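Local coordinates for acetyltransferase, GNAT family (Streptococcus pneumoniae, PDB 2I79), which probably transfers an acetyl group from acetyl coenzyme A, which it holds in the crystal, to an amine acceptor, as other GNAT-family enzymes do, at residues A[7-12]-A[58-63]; A[21-26]-A[37-42]; A[75-80]-A[87-92]. One frame throughout, in Å; residues are numbered along the deposited sequence.

Contact 1 of 3, residues A[7-12]-A[58-63]; sequences IREAEP and NQITLL
Arg8 and Leu63 face each other as an antiparallel hydrogen-bonded pair, joined in both directions: Arg8 N donates to Leu63 O over 3.1 Å, and Leu63 N to Arg8 O over 2.9 Å. Beyond the non-hydrogen-bonded pair of Glu9 with Leu62, Ala10 N reaches Thr61 O at 2.9 Å with an almost straight N-H...O angle of 176°, which carries the pairing one residue past the strand 7-9. Two CA-H...O contacts supplement these bonds, the shorter from Ile7 CA to Leu63 O at 3.2 Å. The strand directions differ by 152°, hence antiparallel with a marked twist.

Among the apolar contacts, Ala10 CB sits against the branched end of Leu63, 3.7 Å from its CD1, and also meets Thr61 CG2. Leu62 bends its CD2 back over the backbone of Glu9, 3.7 Å from Glu9 N. The Glu9 side chain has CG anti to the backbone N (chi1 -168°) and the chain extended beyond it, which together lay the carboxylate obliquely across the end of Ile60, with Glu9 CD 3.9 Å from Ile60 CD1.

None of the charged interactions crosses to 58-63. Arg8 NH1 donates to Glu9 O in the guanidinium plane, while Glu11 OE2 lies above that plane in a long, purely electrostatic pair. The stronger partner of Arg8 is Asp14, through a salt bridge. Helix 43-55 covers Ala10 and Thr61, and helix 103-117 packs on Ile7, Ile60 and Leu62. This is the pairing of the first, edge strand of a GNAT sheet with the second, between helices on both faces.

Contact 2 of 3, residues A[21-26]-A[37-42]; sequences FLNRVS and DGILLT
Asn23 and Gly38 bring the two backbones within 4.8 Å, CA to CA, where the irregular segment 37-42 passes the helix 21-26. Helical bonds such as Ser26 N to Leu22 O hold the helix side regular. Gly38, by contrast, has a positive phi of 82°, and there is no room for a side chain here: a CB would run into the end of Asn23 and, at these backbone angles, into the carbonyl oxygen of Asp37. Its CA lies 3.5 Å from Ser26 OG and close to the Asn23 amide.

The side-chain packing centres on Ile39. Its CG1 stands anti to the backbone N (chi1 -165°), which puts the CG1 branch on the side of Leu22, with Ile39 CD1 3.9 Å from Leu22 CD1 and nearly as close to its CB. The other branch, CG2, approaches the end of Asn23, whose side chain crosses that of Ile39 at about a right angle. Ser26 OG turns back along its own helix and donates to Asn23 O at 2.9 Å; a weak hydrogen bond to Asp35 O adds to this. Met46 of helix 43-55 also touches Leu22, and Gly38 O accepts a hydrogen bond from Arg81 of the second subunit.

The chemistry thus divides: an apolar patch of Leu22 and Ile39 beside a polar margin of Asn23 and Ser26. Apolar packing and the tight approach of Gly38 carry the loop against the helix, while the Gly38 carbonyl serves the dimer contact.

Contact 3 of 3, residues A[75-80]-A[87-92]; sequences NITADQ and IGDLFI. With ACO (acetyl coenzyme *a), chain G.
The Phe91 ring meets Asn75 CB at its edge, near the ring plane, while the thioester carbon C of the acetyl coenzyme A approaches obliquely, 3.8 Å from Phe91 CD1. Having CG anti to the backbone N (chi1 176°) carries the ring away from strand 75-77, so that contact with Asn75 is made mainly through CB, 4.0 Å from Phe91 CB. Asn75, Thr77, Asp89 and Phe91 share one face of the sheet; Ile76 and Leu90 lie on the other.

Four backbone hydrogen bonds fix the antiparallel register. Asn75 and Phe91 bond in both directions, with Asn75 N to Phe91 O at 2.7 Å, and Thr77 and Asp89 repeat the pattern. Between them, in the non-hydrogen-bonded pair, Ile76 CG1 presses on Leu90 CD1 at 3.5 Å. Ile76 CG2 fits over Gly88, where the absence of a side chain leaves the place to this methyl, 3.6 Å from Gly88 CA. Past the last pair a water links the loop at Asp79 to strand 87-92, accepting from Asp79 N and donating to Ile87 O.

At the other end strand 87-92 turns its backbone to the ligand. Ile92 N donates to the acetyl oxygen O of the cofactor at 2.9 Å, and Ile92 O accepts from its pantetheine N4P at 3.0 Å; main chain thus holds the acetyl carbonyl with one bond and the pantetheine arm with the other, while Phe91 lies beside the thioester. The N-H would probably polarise that carbonyl for attack. Such strand-like pairing with the cofactor is characteristic of GNAT enzymes.

The hairpin of 69-77 and 87-94 lies mid-sheet. Helix 103-117 covers Ile76, Leu90 and Ile92, strand 123-129 pairs with Gly88 and Leu90, and Gln125 of that strand holds Asp89 OD1.

In the fold
Contacts 1 and 3 are consecutive parts of one sheet: strands 60-66 and 69-77 are neighbours in it, the centres of the two contacts lie about 12 Å apart, and Ile60 O lies 2.7 Å from Ile76 N, probably hydrogen-bonded. Contact 2 is nested in the chain between the two segments of contact 1, with centres about 17 Å apart and nearest atoms about 6 Å; it approaches contact 3 to about 4 Å between nearest atoms without touching. Of the three, contact 3 alone meets the cofactor, through Leu90, Phe91 and Ile92. In contact 2 the side chain of Leu22 is about 9 Å from the bound acetyl coenzyme A. In contact 1 the side chain of Ile7 is about 10 Å from the bound acetyl coenzyme A.

Contact 1 of 3, residues A[7-12]-A[58-63]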
# COMPACT_ATOMS: atom_id res chain seq x y z
N ILE A 7 -1.50 7.37 27.23
CA ILE A 7 -1.10 6.76 25.96
C ILE A 7 -0.89 5.28 26.21
O ILE A 7 -0.15 4.89 27.14
CB ILE A 7 0.15 7.39 25.37
CG1 ILE A 7 -0.16 8.84 24.97
CG2 ILE A 7 0.62 6.57 24.16
CD1 ILE A 7 1.01 9.63 24.39
N ARG A 8 -1.56 4.46 25.41
CA ARG A 8 -1.42 3.00 25.48
C ARG A 8 -1.92 2.30 24.22
O ARG A 8 -2.69 2.87 23.43
CB ARG A 8 -2.21 2.42 26.67
CG ARG A 8 -3.71 2.63 26.60
CD ARG A 8 -4.47 1.63 27.49
NE ARG A 8 -5.89 1.96 27.59
CZ ARG A 8 -6.81 1.69 26.66
NH1 ARG A 8 -6.47 1.08 25.54
NH2 ARG A 8 -8.07 2.03 26.87
N GLU A 9 -1.55 1.04 24.08
CA GLU A 9 -2.02 0.19 22.99
C GLU A 9 -3.54 0.07 23.01
O GLU A 9 -4.13 -0.06 24.08
CB GLU A 9 -1.39 -1.20 23.08
CG GLU A 9 -1.60 -2.04 21.86
CD GLU A 9 -0.67 -3.29 21.79
OE1 GLU A 9 0.24 -3.45 22.65
OE2 GLU A 9 -0.85 -4.08 20.84
N ALA A 10 -4.16 0.14 21.83
CA ALA A 10 -5.60 -0.06 21.70
C ALA A 10 -5.98 -1.48 22.10
O ALA A 10 -5.22 -2.42 21.84
CB ALA A 10 -6.06 0.21 20.27
N GLU A 11 -7.14 -1.63 22.75
CA GLU A 11 -7.72 -2.96 23.04
C GLU A 11 -9.10 -3.10 22.38
O GLU A 11 -9.76 -2.11 22.09
CB GLU A 11 -7.84 -3.20 24.55
CG GLU A 11 -6.49 -3.13 25.31
CD GLU A 11 -6.66 -2.86 26.81
OE1 GLU A 11 -7.51 -3.53 27.45
OE2 GLU A 11 -5.94 -1.99 27.37
N PRO A 12 -9.53 -4.35 22.12
CA PRO A 12 -10.86 -4.56 21.51
C PRO A 12 -11.99 -3.76 22.19
O PRO A 12 -12.90 -3.30 21.51
CB PRO A 12 -11.08 -6.09 21.64
CG PRO A 12 -9.96 -6.55 22.60
CD PRO A 12 -8.83 -5.62 22.34
N ASN A 58 4.45 -7.23 14.20
CA ASN A 58 5.03 -6.15 13.41
C ASN A 58 4.00 -5.04 13.10
O ASN A 58 4.24 -4.16 12.28
CB ASN A 58 5.72 -6.70 12.14
CG ASN A 58 4.75 -7.18 11.05
OD1 ASN A 58 3.57 -7.43 11.28
ND2 ASN A 58 5.27 -7.34 9.85
N GLN A 59 2.88 -5.08 13.80
CA GLN A 59 1.88 -4.05 13.68
C GLN A 59 1.46 -3.55 15.07
O GLN A 59 1.64 -4.26 16.06
CB GLN A 59 0.69 -4.58 12.90
CG GLN A 59 1.00 -5.06 11.48
CD GLN A 59 -0.22 -5.59 10.77
OE1 GLN A 59 -0.67 -6.71 11.04
NE2 GLN A 59 -0.77 -4.79 9.88
N ILE A 60 0.91 -2.34 15.12
CA ILE A 60 0.40 -1.76 16.36
C ILE A 60 -0.53 -0.57 16.14
O ILE A 60 -0.35 0.21 15.20
CB ILE A 60 1.55 -1.33 17.30
CG1 ILE A 60 1.03 -1.12 18.74
CG2 ILE A 60 2.23 -0.09 16.81
CD1 ILE A 60 2.09 -1.38 19.82
N THR A 61 -1.50 -0.42 17.04
CA THR A 61 -2.31 0.77 17.15
C THR A 61 -2.21 1.32 18.57
O THR A 61 -2.53 0.62 19.52
CB THR A 61 -3.79 0.51 16.83
OG1 THR A 61 -3.90 0.02 15.51
CG2 THR A 61 -4.65 1.80 16.96
N LEU A 62 -1.73 2.55 18.69
CA LEU A 62 -1.60 3.28 19.95
C LEU A 62 -2.60 4.42 20.01
O LEU A 62 -2.78 5.16 19.04
CB LEU A 62 -0.21 3.87 20.11
CG LEU A 62 1.00 2.92 20.31
CD1 LEU A 62 2.30 3.73 20.35
CD2 LEU A 62 0.88 2.08 21.56
N LEU A 63 -3.23 4.57 21.18
CA LEU A 63 -4.22 5.59 21.41
C LEU A 63 -3.75 6.61 22.47
O LEU A 63 -3.07 6.25 23.43
CB LEU A 63 -5.51 4.93 21.90
CG LEU A 63 -6.16 3.83 21.05
CD1 LEU A 63 -7.42 3.31 21.72
CD2 LEU A 63 -6.47 4.32 19.65

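Contact 2 of 3, residues A[21-26]-A[37-42]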
# COMPACT_ATOMS: atom_id res chain seq x y z
N PHE A 21 -14.04 8.36 17.02
CA PHE A 21 -12.94 9.30 16.82
C PHE A 21 -12.52 9.38 15.35
O PHE A 21 -12.24 10.47 14.82
CB PHE A 21 -11.74 8.89 17.68
CG PHE A 21 -10.52 9.71 17.43
CD1 PHE A 21 -10.46 11.05 17.85
CD2 PHE A 21 -9.46 9.19 16.72
CE1 PHE A 21 -9.36 11.81 17.58
CE2 PHE A 21 -8.36 9.98 16.44
CZ PHE A 21 -8.31 11.27 16.88
N LEU A 22 -12.47 8.24 14.67
CA LEU A 22 -11.98 8.26 13.29
C LEU A 22 -13.01 8.93 12.39
O LEU A 22 -12.67 9.62 11.48
CB LEU A 22 -11.60 6.87 12.81
CG LEU A 22 -10.30 6.34 13.42
CD1 LEU A 22 -10.23 4.81 13.35
CD2 LEU A 22 -9.06 6.99 12.73
N ASN A 23 -14.29 8.74 12.69
CA ASN A 23 -15.35 9.44 11.98
C ASN A 23 -15.29 10.95 12.22
O ASN A 23 -15.48 11.75 11.30
CB ASN A 23 -16.73 8.90 12.39
CG ASN A 23 -17.09 7.61 11.68
OD1 ASN A 23 -17.79 6.73 12.23
ND2 ASN A 23 -16.64 7.49 10.46
N ARG A 24 -14.95 11.32 13.45
CA ARG A 24 -14.78 12.75 13.76
C ARG A 24 -13.67 13.38 12.94
O ARG A 24 -13.90 14.33 12.24
CB ARG A 24 -14.54 12.99 15.26
CG ARG A 24 -14.19 14.45 15.59
CD ARG A 24 -14.24 14.75 17.09
NE ARG A 24 -13.03 14.32 17.85
CZ ARG A 24 -12.07 15.10 18.38
NH1 ARG A 24 -12.06 16.44 18.28
NH2 ARG A 24 -11.09 14.53 19.04
N VAL A 25 -12.47 12.81 12.98
CA VAL A 25 -11.33 13.42 12.29
C VAL A 25 -11.44 13.34 10.77
O VAL A 25 -10.92 14.17 10.06
CB VAL A 25 -9.97 12.83 12.79
CG1 VAL A 25 -9.80 13.11 14.26
CG2 VAL A 25 -9.88 11.32 12.51
N SER A 26 -12.18 12.37 10.25
CA SER A 26 -12.36 12.25 8.79
C SER A 26 -13.10 13.49 8.18
O SER A 26 -13.01 13.74 6.96
CB SER A 26 -13.07 10.92 8.47
OG SER A 26 -14.42 11.07 8.71
N ASP A 37 -17.40 10.40 4.01
CA ASP A 37 -17.99 9.08 4.18
C ASP A 37 -17.54 8.39 5.49
O ASP A 37 -18.20 7.45 5.97
CB ASP A 37 -17.70 8.20 2.96
CG ASP A 37 -18.62 8.51 1.75
OD1 ASP A 37 -19.12 9.66 1.61
OD2 ASP A 37 -18.85 7.59 0.94
N GLY A 38 -16.44 8.85 6.07
CA GLY A 38 -15.98 8.30 7.33
C GLY A 38 -15.21 7.01 7.21
O GLY A 38 -14.81 6.61 6.13
N ILE A 39 -15.01 6.35 8.34
CA ILE A 39 -14.14 5.19 8.43
C ILE A 39 -14.75 3.92 7.80
O ILE A 39 -14.01 3.01 7.43
CB ILE A 39 -13.70 4.96 9.90
CG1 ILE A 39 -12.51 3.99 9.99
CG2 ILE A 39 -14.87 4.52 10.76
CD1 ILE A 39 -11.15 4.61 9.55
N LEU A 40 -16.07 3.87 7.66
CA LEU A 40 -16.75 2.79 6.92
C LEU A 40 -16.65 1.39 7.62
O LEU A 40 -16.73 0.33 6.96
CB LEU A 40 -16.25 2.74 5.47
CG LEU A 40 -16.50 4.04 4.71
CD1 LEU A 40 -15.71 4.07 3.41
CD2 LEU A 40 -18.00 4.26 4.46
N LEU A 41 -16.48 1.41 8.94
CA LEU A 41 -16.34 0.22 9.75
C LEU A 41 -17.28 0.35 10.93
O LEU A 41 -17.33 1.39 11.57
CB LEU A 41 -14.91 0.09 10.28
CG LEU A 41 -13.79 -0.42 9.38
CD1 LEU A 41 -12.48 -0.46 10.17
CD2 LEU A 41 -14.09 -1.79 8.81
N THR A 42 -18.04 -0.70 11.21
CA THR A 42 -18.88 -0.76 12.40
C THR A 42 -17.98 -1.02 13.63
O THR A 42 -16.84 -1.47 13.48
CB THR A 42 -19.86 -1.95 12.30
OG1 THR A 42 -19.08 -3.14 12.26
CG2 THR A 42 -20.71 -1.85 11.06

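Contact 3 of 3, residues A[75-80]-A[87-92]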
# COMPACT_ATOMS: atom_id res chain seq x y z
N ASN A 75 -0.91 4.46 13.99
CA ASN A 75 -1.13 3.14 13.47
C ASN A 75 0.11 2.70 12.70
O ASN A 75 0.62 3.44 11.84
CB ASN A 75 -2.32 3.22 12.54
CG ASN A 75 -3.15 2.00 12.57
OD1 ASN A 75 -3.16 1.23 11.60
ND2 ASN A 75 -3.84 1.79 13.67
N ILE A 76 0.65 1.54 13.05
CA ILE A 76 1.60 0.88 12.16
C ILE A 76 0.97 -0.37 11.58
O ILE A 76 0.47 -1.24 12.30
CB ILE A 76 2.91 0.52 12.83
CG1 ILE A 76 3.58 1.77 13.40
CG2 ILE A 76 3.80 -0.19 11.81
CD1 ILE A 76 4.79 1.45 14.25
N THR A 77 1.00 -0.42 10.26
CA THR A 77 0.46 -1.50 9.45
C THR A 77 1.61 -2.14 8.68
O THR A 77 2.61 -1.50 8.43
CB THR A 77 -0.58 -0.91 8.50
OG1 THR A 77 -1.87 -1.19 9.04
CG2 THR A 77 -0.44 -1.45 7.11
N ALA A 78 1.47 -3.41 8.32
CA ALA A 78 2.56 -4.14 7.67
C ALA A 78 2.09 -5.44 7.02
O ALA A 78 1.23 -6.14 7.57
CB ALA A 78 3.66 -4.45 8.68
N ASP A 79 2.67 -5.76 5.88
CA ASP A 79 2.50 -7.07 5.24
C ASP A 79 3.31 -8.14 5.93
O ASP A 79 4.23 -7.83 6.66
CB ASP A 79 2.91 -6.97 3.78
CG ASP A 79 1.91 -6.17 2.96
OD1 ASP A 79 0.83 -5.81 3.50
OD2 ASP A 79 2.20 -5.91 1.79
N GLN A 80 2.96 -9.40 5.68
CA GLN A 80 3.55 -10.52 6.42
C GLN A 80 4.57 -11.34 5.64
O GLN A 80 5.31 -12.10 6.25
CB GLN A 80 2.44 -11.45 6.97
CG GLN A 80 1.52 -10.82 8.03
CD GLN A 80 2.28 -10.11 9.13
OE1 GLN A 80 2.07 -8.91 9.37
NE2 GLN A 80 3.24 -10.81 9.74
N ILE A 87 8.86 -3.60 7.03
CA ILE A 87 8.38 -2.28 6.67
C ILE A 87 7.00 -1.99 7.30
O ILE A 87 6.01 -2.68 7.02
CB ILE A 87 8.22 -2.15 5.13
CG1 ILE A 87 9.54 -2.48 4.40
CG2 ILE A 87 7.74 -0.76 4.75
CD1 ILE A 87 9.37 -2.66 2.90
N GLY A 88 6.95 -0.97 8.15
CA GLY A 88 5.71 -0.50 8.77
C GLY A 88 5.23 0.76 8.09
O GLY A 88 5.99 1.73 7.94
N ASP A 89 3.98 0.73 7.65
CA ASP A 89 3.33 1.90 7.07
C ASP A 89 2.69 2.66 8.21
O ASP A 89 1.85 2.08 8.94
CB ASP A 89 2.27 1.45 6.07
CG ASP A 89 2.89 0.72 4.88
OD1 ASP A 89 3.66 1.37 4.15
OD2 ASP A 89 2.64 -0.50 4.69
N LEU A 90 3.08 3.92 8.36
CA LEU A 90 2.66 4.73 9.49
C LEU A 90 1.45 5.61 9.11
O LEU A 90 1.36 6.13 7.99
CB LEU A 90 3.86 5.56 10.00
CG LEU A 90 3.97 6.16 11.42
CD1 LEU A 90 3.99 5.17 12.55
CD2 LEU A 90 5.28 6.97 11.50
N PHE A 91 0.52 5.75 10.07
CA PHE A 91 -0.63 6.67 9.99
C PHE A 91 -0.83 7.32 11.36
O PHE A 91 -0.94 6.60 12.36
CB PHE A 91 -1.89 5.90 9.60
CG PHE A 91 -3.14 6.73 9.60
CD1 PHE A 91 -3.38 7.64 8.57
CD2 PHE A 91 -4.07 6.62 10.61
CE1 PHE A 91 -4.55 8.41 8.55
CE2 PHE A 91 -5.23 7.39 10.61
CZ PHE A 91 -5.47 8.28 9.57
N ILE A 92 -0.90 8.66 11.41
CA ILE A 92 -1.23 9.41 12.65
C ILE A 92 -2.31 10.46 12.39
O ILE A 92 -2.28 11.18 11.39
CB ILE A 92 0.01 10.14 13.25
CG1 ILE A 92 1.19 9.17 13.43
CG2 ILE A 92 -0.30 10.83 14.64
CD1 ILE A 92 2.46 9.82 14.03
N1A ACO G . 3.79 24.45 8.78
C2A ACO G . 4.85 23.97 9.45
N3A ACO G . 4.78 23.54 10.72
C4A ACO G . 3.61 23.56 11.39
C5A ACO G . 2.40 24.04 10.73
C6A ACO G . 2.56 24.50 9.34
N6A ACO G . 1.49 24.96 8.66
N7A ACO G . 1.41 23.96 11.62
C8A ACO G . 1.95 23.44 12.76
N9A ACO G . 3.26 23.21 12.62
C1B ACO G . 4.27 22.64 13.56
C2B ACO G . 4.23 23.03 15.03
O2B ACO G . 4.95 24.24 15.28
C3B ACO G . 4.94 21.85 15.64
O3B ACO G . 6.34 21.85 15.43
P3B ACO G . 7.42 22.17 16.57
O7A ACO G . 7.15 23.67 16.63
O8A ACO G . 8.77 21.77 16.03
O9A ACO G . 7.03 21.36 17.78
C4B ACO G . 4.46 20.69 14.80
O4B ACO G . 4.18 21.22 13.51
C5B ACO G . 3.24 20.03 15.43
O5B ACO G . 3.75 19.09 16.37
P1A ACO G . 2.73 18.43 17.43
O1A ACO G . 1.91 19.50 18.10
O2A ACO G . 3.56 17.45 18.23
O3A ACO G . 1.71 17.70 16.41
P2A ACO G . 0.07 17.74 16.39
O4A ACO G . -0.54 19.05 15.87
O5A ACO G . -0.34 17.19 17.73
O6A ACO G . -0.10 16.61 15.23
CBP ACO G . -0.73 16.25 12.89
CCP ACO G . 0.23 16.89 13.87
CDP ACO G . -0.20 16.51 11.47
CEP ACO G . -0.80 14.74 13.20
CAP ACO G . -2.12 16.88 13.05
OAP ACO G . -2.11 18.27 12.65
C9P ACO G . -3.17 16.11 12.27
O9P ACO G . -3.69 15.13 12.76
N8P ACO G . -3.50 16.57 11.07
C7P ACO G . -4.53 15.99 10.20
C6P ACO G . -4.23 14.55 9.76
C5P ACO G . -2.88 14.44 9.12
O5P ACO G . -2.59 15.19 8.21
N4P ACO G . -2.06 13.52 9.60
C3P ACO G . -0.72 13.28 9.07
C2P ACO G . -0.72 12.59 7.71
S1P ACO G . -1.40 10.97 7.87
C ACO G . -0.26 9.83 8.04
O ACO G . 0.35 9.95 9.08
CH3 ACO G . -0.05 8.80 6.95
O HOH W 1 5.23 -4.33 5.21